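Local structure of Aureochrome1 (Vaucheria frigida, 3UE6) at residues T122-F127 / D152-L157. The protein binds flavin mononucleotide in a LOV domain of the PAS fold and serves as a blue-light photoreceptor. Numbering follows the deposited sequence.
Sequences TFWNLF and DYAKLL. With FMN (flavin mononucleotide), chain G.
Ala154 sets its methyl group over one face of the Trp124 indole, a CH-pi contact in which CB lies 4.3 Å from the centroid of the five-membered ring and 28° off its normal. The methyl sits toward the rim of that ring, and its nearest indole atom is CG, with Ala154 CB and Trp124 CG 3.9 Å apart. With CG anti to the carbonyl carbon and beside the backbone N (chi1 -76°), the indole turns this face to the helix.

The remaining apolar contacts gather on Leu126, whose CD2 meets Leu157 CD1 at 3.8 Å as the two side chains cross at about a right angle. The same CD2 approaches Tyr153 CE2 obliquely at 4.3 Å. Within the helix, Leu157 CD1 also lies over the centre of the Tyr153 ring, so that Leu126 CD2, Leu157 CD1 and the phenol meet one another in a three-way cluster. Across the interface the association is purely apolar, with the strand and helix segment axes inclined by 52°.

On the opposite face of the strand, Asn125 and Phe127 turn toward the flavin. The Phe127 ring and the isoalloxazine are offset and tilted against each other: FMN C4A stands 3.4 Å above the phenyl plane, displaced toward its rim, while the CE1 and CZ side of Phe127 dips toward FMN N5 and C5A. Asn125, its CG anti to the backbone N, brings ND2 to 3.4 Å from FMN O4; hydrogen bonds to Asn115 and to the backbone N of Ser147 hold its amide in place. With an alanine at Phe127, the flavin would probably lose the ring packed on one face, leaving a gap over N5, C4A and C5A. This two-sided strand is characteristic of the antiparallel sheet of a LOV domain: one face lines the FMN pocket, while the other receives the C-terminal helix 151-161.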
ATOM      1  N   THR A 122     -23.597 -11.443  -6.242  1.00 90.48           N
ATOM      2  CA  THR A 122     -23.282 -10.747  -5.005  1.00 82.88           C
ATOM      3  C   THR A 122     -22.427 -11.573  -4.058  1.00 81.99           C
ATOM      4  O   THR A 122     -22.343 -12.796  -4.170  1.00 88.39           O
ATOM      5  CB  THR A 122     -24.556 -10.318  -4.253  1.00 75.77           C
ATOM      6  OG1 THR A 122     -25.231 -11.478  -3.753  1.00 79.05           O
ATOM      7  CG2 THR A 122     -25.476  -9.538  -5.167  1.00 70.58           C
ATOM      8  N   PHE A 123     -21.796 -10.880  -3.119  1.00 82.80           N
ATOM      9  CA  PHE A 123     -21.029 -11.519  -2.062  1.00 82.21           C
ATOM     10  C   PHE A 123     -20.922 -10.545  -0.900  1.00 75.38           C
ATOM     11  O   PHE A 123     -20.938  -9.332  -1.105  1.00 69.06           O
ATOM     12  CB  PHE A 123     -19.640 -11.914  -2.571  1.00 83.60           C
ATOM     13  CG  PHE A 123     -18.717 -10.749  -2.804  1.00 78.55           C
ATOM     14  CD1 PHE A 123     -18.820  -9.980  -3.952  1.00 75.74           C
ATOM     15  CD2 PHE A 123     -17.737 -10.431  -1.878  1.00 85.06           C
ATOM     16  CE1 PHE A 123     -17.967  -8.908  -4.166  1.00 67.67           C
ATOM     17  CE2 PHE A 123     -16.881  -9.365  -2.087  1.00 82.33           C
ATOM     18  CZ  PHE A 123     -16.997  -8.602  -3.234  1.00 71.02           C
ATOM     19  N   TRP A 124     -20.829 -11.064   0.320  1.00 78.96           N
ATOM     20  CA  TRP A 124     -20.641 -10.194   1.474  1.00 72.98           C
ATOM     21  C   TRP A 124     -19.176  -9.820   1.637  1.00 72.25           C
ATOM     22  O   TRP A 124     -18.296 -10.682   1.606  1.00 72.36           O
ATOM     23  CB  TRP A 124     -21.199 -10.823   2.747  1.00 60.54           C
ATOM     24  CG  TRP A 124     -22.674 -10.740   2.796  1.00 66.55           C
ATOM     25  CD1 TRP A 124     -23.560 -11.653   2.304  1.00 60.69           C
ATOM     26  CD2 TRP A 124     -23.460  -9.680   3.334  1.00 68.74           C
ATOM     27  NE1 TRP A 124     -24.851 -11.235   2.515  1.00 58.53           N
ATOM     28  CE2 TRP A 124     -24.815 -10.006   3.152  1.00 69.16           C
ATOM     29  CE3 TRP A 124     -23.152  -8.467   3.972  1.00 66.20           C
ATOM     30  CZ2 TRP A 124     -25.859  -9.196   3.571  1.00 53.61           C
ATOM     31  CZ3 TRP A 124     -24.189  -7.654   4.389  1.00 68.68           C
ATOM     32  CH2 TRP A 124     -25.521  -8.020   4.188  1.00 69.90           C
ATOM     33  N   ASN A 125     -18.925  -8.525   1.805  1.00 71.16           N
ATOM     34  CA  ASN A 125     -17.567  -7.997   1.828  1.00 65.73           C
ATOM     35  C   ASN A 125     -17.181  -7.383   3.170  1.00 57.22           C
ATOM     36  O   ASN A 125     -17.694  -6.329   3.537  1.00 66.39           O
ATOM     37  CB  ASN A 125     -17.410  -6.954   0.715  1.00 66.98           C
ATOM     38  CG  ASN A 125     -16.001  -6.409   0.614  1.00 63.54           C
ATOM     39  OD1 ASN A 125     -15.084  -6.908   1.260  1.00 64.58           O
ATOM     40  ND2 ASN A 125     -15.819  -5.385  -0.214  1.00 51.18           N
ATOM     41  N   LEU A 126     -16.292  -8.052   3.907  1.00 60.28           N
ATOM     42  CA  LEU A 126     -15.650  -7.438   5.075  1.00 59.48           C
ATOM     43  C   LEU A 126     -14.519  -6.559   4.572  1.00 57.32           C
ATOM     44  O   LEU A 126     -13.453  -7.036   4.180  1.00 63.40           O
ATOM     45  CB  LEU A 126     -15.102  -8.471   6.064  1.00 66.31           C
ATOM     46  CG  LEU A 126     -14.378  -7.874   7.286  1.00 67.14           C
ATOM     47  CD1 LEU A 126     -15.189  -6.741   7.911  1.00 62.82           C
ATOM     48  CD2 LEU A 126     -14.040  -8.931   8.334  1.00 60.12           C
ATOM     49  N   PHE A 127     -14.766  -5.262   4.583  1.00 54.57           N
ATOM     50  CA  PHE A 127     -13.920  -4.337   3.868  1.00 61.55           C
ATOM     51  C   PHE A 127     -13.259  -3.342   4.838  1.00 62.55           C
ATOM     52  O   PHE A 127     -13.934  -2.711   5.647  1.00 57.71           O
ATOM     53  CB  PHE A 127     -14.769  -3.658   2.790  1.00 59.05           C
ATOM     54  CG  PHE A 127     -14.427  -2.233   2.552  1.00 62.65           C
ATOM     55  CD1 PHE A 127     -13.261  -1.892   1.895  1.00 73.78           C
ATOM     56  CD2 PHE A 127     -15.292  -1.230   2.947  1.00 58.66           C
ATOM     57  CE1 PHE A 127     -12.947  -0.573   1.662  1.00 71.95           C
ATOM     58  CE2 PHE A 127     -14.987   0.090   2.712  1.00 67.27           C
ATOM     59  CZ  PHE A 127     -13.813   0.420   2.068  1.00 69.06           C
ATOM     60  N   ASP A 152     -22.463 -17.079   7.410  1.00 91.23           N
ATOM     61  CA  ASP A 152     -22.465 -17.197   8.863  1.00 92.31           C
ATOM     62  C   ASP A 152     -21.634 -16.113   9.536  1.00 87.00           C
ATOM     63  O   ASP A 152     -22.065 -15.510  10.516  1.00 82.95           O
ATOM     64  CB  ASP A 152     -21.955 -18.576   9.275  1.00102.24           C
ATOM     65  CG  ASP A 152     -22.643 -19.690   8.520  1.00117.65           C
ATOM     66  OD1 ASP A 152     -22.023 -20.252   7.592  1.00121.63           O
ATOM     67  OD2 ASP A 152     -23.811 -19.995   8.844  1.00120.32           O
ATOM     68  N   TYR A 153     -20.431 -15.889   9.018  1.00 83.00           N
ATOM     69  CA  TYR A 153     -19.559 -14.848   9.545  1.00 77.96           C
ATOM     70  C   TYR A 153     -20.206 -13.478   9.338  1.00 73.68           C
ATOM     71  O   TYR A 153     -20.147 -12.613  10.215  1.00 76.10           O
ATOM     72  CB  TYR A 153     -18.187 -14.905   8.865  1.00 86.99           C
ATOM     73  CG  TYR A 153     -17.100 -14.106   9.556  1.00 94.24           C
ATOM     74  CD1 TYR A 153     -17.187 -13.782  10.908  1.00 96.90           C
ATOM     75  CD2 TYR A 153     -15.987 -13.668   8.849  1.00 94.82           C
ATOM     76  CE1 TYR A 153     -16.189 -13.048  11.533  1.00 97.85           C
ATOM     77  CE2 TYR A 153     -14.989 -12.934   9.467  1.00 94.46           C
ATOM     78  CZ  TYR A 153     -15.093 -12.627  10.804  1.00 96.69           C
ATOM     79  OH  TYR A 153     -14.092 -11.895  11.405  1.00 96.71           O
ATOM     80  N   ALA A 154     -20.837 -13.291   8.180  1.00 77.16           N
ATOM     81  CA  ALA A 154     -21.494 -12.027   7.850  1.00 69.87           C
ATOM     82  C   ALA A 154     -22.650 -11.705   8.791  1.00 69.39           C
ATOM     83  O   ALA A 154     -22.819 -10.556   9.195  1.00 63.04           O
ATOM     84  CB  ALA A 154     -21.973 -12.037   6.403  1.00 68.58           C
ATOM     85  N   LYS A 155     -23.449 -12.714   9.134  1.00 72.42           N
ATOM     86  CA  LYS A 155     -24.544 -12.515  10.079  1.00 72.74           C
ATOM     87  C   LYS A 155     -23.988 -11.995  11.404  1.00 85.40           C
ATOM     88  O   LYS A 155     -24.518 -11.054  11.995  1.00 85.95           O
ATOM     89  CB  LYS A 155     -25.319 -13.816  10.304  1.00 68.90           C
ATOM     90  CG  LYS A 155     -26.036 -14.369   9.071  1.00 81.30           C
ATOM     91  CD  LYS A 155     -26.821 -15.629   9.428  1.00 81.98           C
ATOM     92  CE  LYS A 155     -27.589 -16.204   8.245  1.00 83.71           C
ATOM     93  NZ  LYS A 155     -28.320 -17.458   8.600  1.00 71.10           N
ATOM     94  N   LEU A 156     -22.904 -12.611  11.855  1.00 85.88           N
ATOM     95  CA  LEU A 156     -22.236 -12.201  13.079  1.00 74.30           C
ATOM     96  C   LEU A 156     -21.740 -10.762  12.968  1.00 76.54           C
ATOM     97  O   LEU A 156     -21.990  -9.936  13.849  1.00 77.64           O
ATOM     98  CB  LEU A 156     -21.063 -13.140  13.369  1.00 73.09           C
ATOM     99  CG  LEU A 156     -20.521 -13.158  14.799  1.00 78.90           C
ATOM    100  CD1 LEU A 156     -21.462 -13.925  15.709  1.00 72.77           C
ATOM    101  CD2 LEU A 156     -19.135 -13.774  14.823  1.00 83.99           C
ATOM    102  N   LEU A 157     -21.037 -10.471  11.879  1.00 73.26           N
ATOM    103  CA  LEU A 157     -20.445  -9.152  11.679  1.00 72.00           C
ATOM    104  C   LEU A 157     -21.487  -8.045  11.599  1.00 77.48           C
ATOM    105  O   LEU A 157     -21.279  -6.949  12.115  1.00 90.45           O
ATOM    106  CB  LEU A 157     -19.589  -9.142  10.413  1.00 65.73           C
ATOM    107  CG  LEU A 157     -18.325  -9.998  10.469  1.00 71.74           C
ATOM    108  CD1 LEU A 157     -17.630 -10.019   9.119  1.00 73.20           C
ATOM    109  CD2 LEU A 157     -17.390  -9.472  11.549  1.00 67.95           C
TER
HETATM  110  N1  FMN G 500     -17.195   0.633  -0.917  1.00 74.23           N
HETATM  111  C2  FMN G 500     -17.721  -0.620  -1.153  1.00 66.25           C
HETATM  112  O2  FMN G 500     -18.943  -0.786  -1.147  1.00 62.07           O
HETATM  113  N3  FMN G 500     -16.878  -1.684  -1.394  1.00 64.57           N
HETATM  114  C4  FMN G 500     -15.514  -1.504  -1.404  1.00 64.68           C
HETATM  115  O4  FMN G 500     -14.765  -2.451  -1.621  1.00 61.75           O
HETATM  116  C4A FMN G 500     -14.982  -0.243  -1.169  1.00 75.93           C
HETATM  117  N5  FMN G 500     -13.612  -0.040  -1.174  1.00 82.66           N
HETATM  118  C5A FMN G 500     -13.095   1.216  -0.936  1.00 82.23           C
HETATM  119  C6  FMN G 500     -11.720   1.407  -0.944  1.00 86.00           C
HETATM  120  C7  FMN G 500     -11.184   2.667  -0.704  1.00 81.26           C
HETATM  121  C7M FMN G 500      -9.693   2.866  -0.714  1.00 75.05           C
HETATM  122  C8  FMN G 500     -12.033   3.740  -0.458  1.00 80.38           C
HETATM  123  C8M FMN G 500     -11.450   5.096  -0.200  1.00 82.15           C
HETATM  124  C9  FMN G 500     -13.410   3.548  -0.449  1.00 82.27           C
HETATM  125  C9A FMN G 500     -13.947   2.284  -0.689  1.00 79.75           C
HETATM  126  N10 FMN G 500     -15.318   2.079  -0.698  1.00 66.57           N
HETATM  127  C10 FMN G 500     -15.832   0.824  -0.923  1.00 69.83           C
HETATM  128  C1' FMN G 500     -16.281   3.191  -0.415  1.00 67.72           C
HETATM  129  C2' FMN G 500     -16.687   4.007  -1.631  1.00 69.10           C
HETATM  130  O2' FMN G 500     -15.565   4.269  -2.436  1.00 73.45           O
HETATM  131  C3' FMN G 500     -17.313   5.312  -1.148  1.00 74.42           C
HETATM  132  O3' FMN G 500     -16.388   6.052  -0.381  1.00 71.98           O
HETATM  133  C4' FMN G 500     -18.554   5.009  -0.316  1.00 78.42           C
HETATM  134  O4' FMN G 500     -19.503   4.364  -1.132  1.00 80.41           O
HETATM  135  C5' FMN G 500     -19.193   6.258   0.284  1.00 76.59           C
HETATM  136  O5' FMN G 500     -19.138   7.324  -0.638  1.00 79.39           O
HETATM  137  P   FMN G 500     -20.432   7.789  -1.479  1.00 73.98           P
HETATM  138  O1P FMN G 500     -20.830   6.645  -2.382  1.00 84.42           O
HETATM  139  O2P FMN G 500     -20.094   8.991  -2.323  1.00 76.11           O
HETATM  140  O3P FMN G 500     -21.580   8.135  -0.563  1.00 66.85           O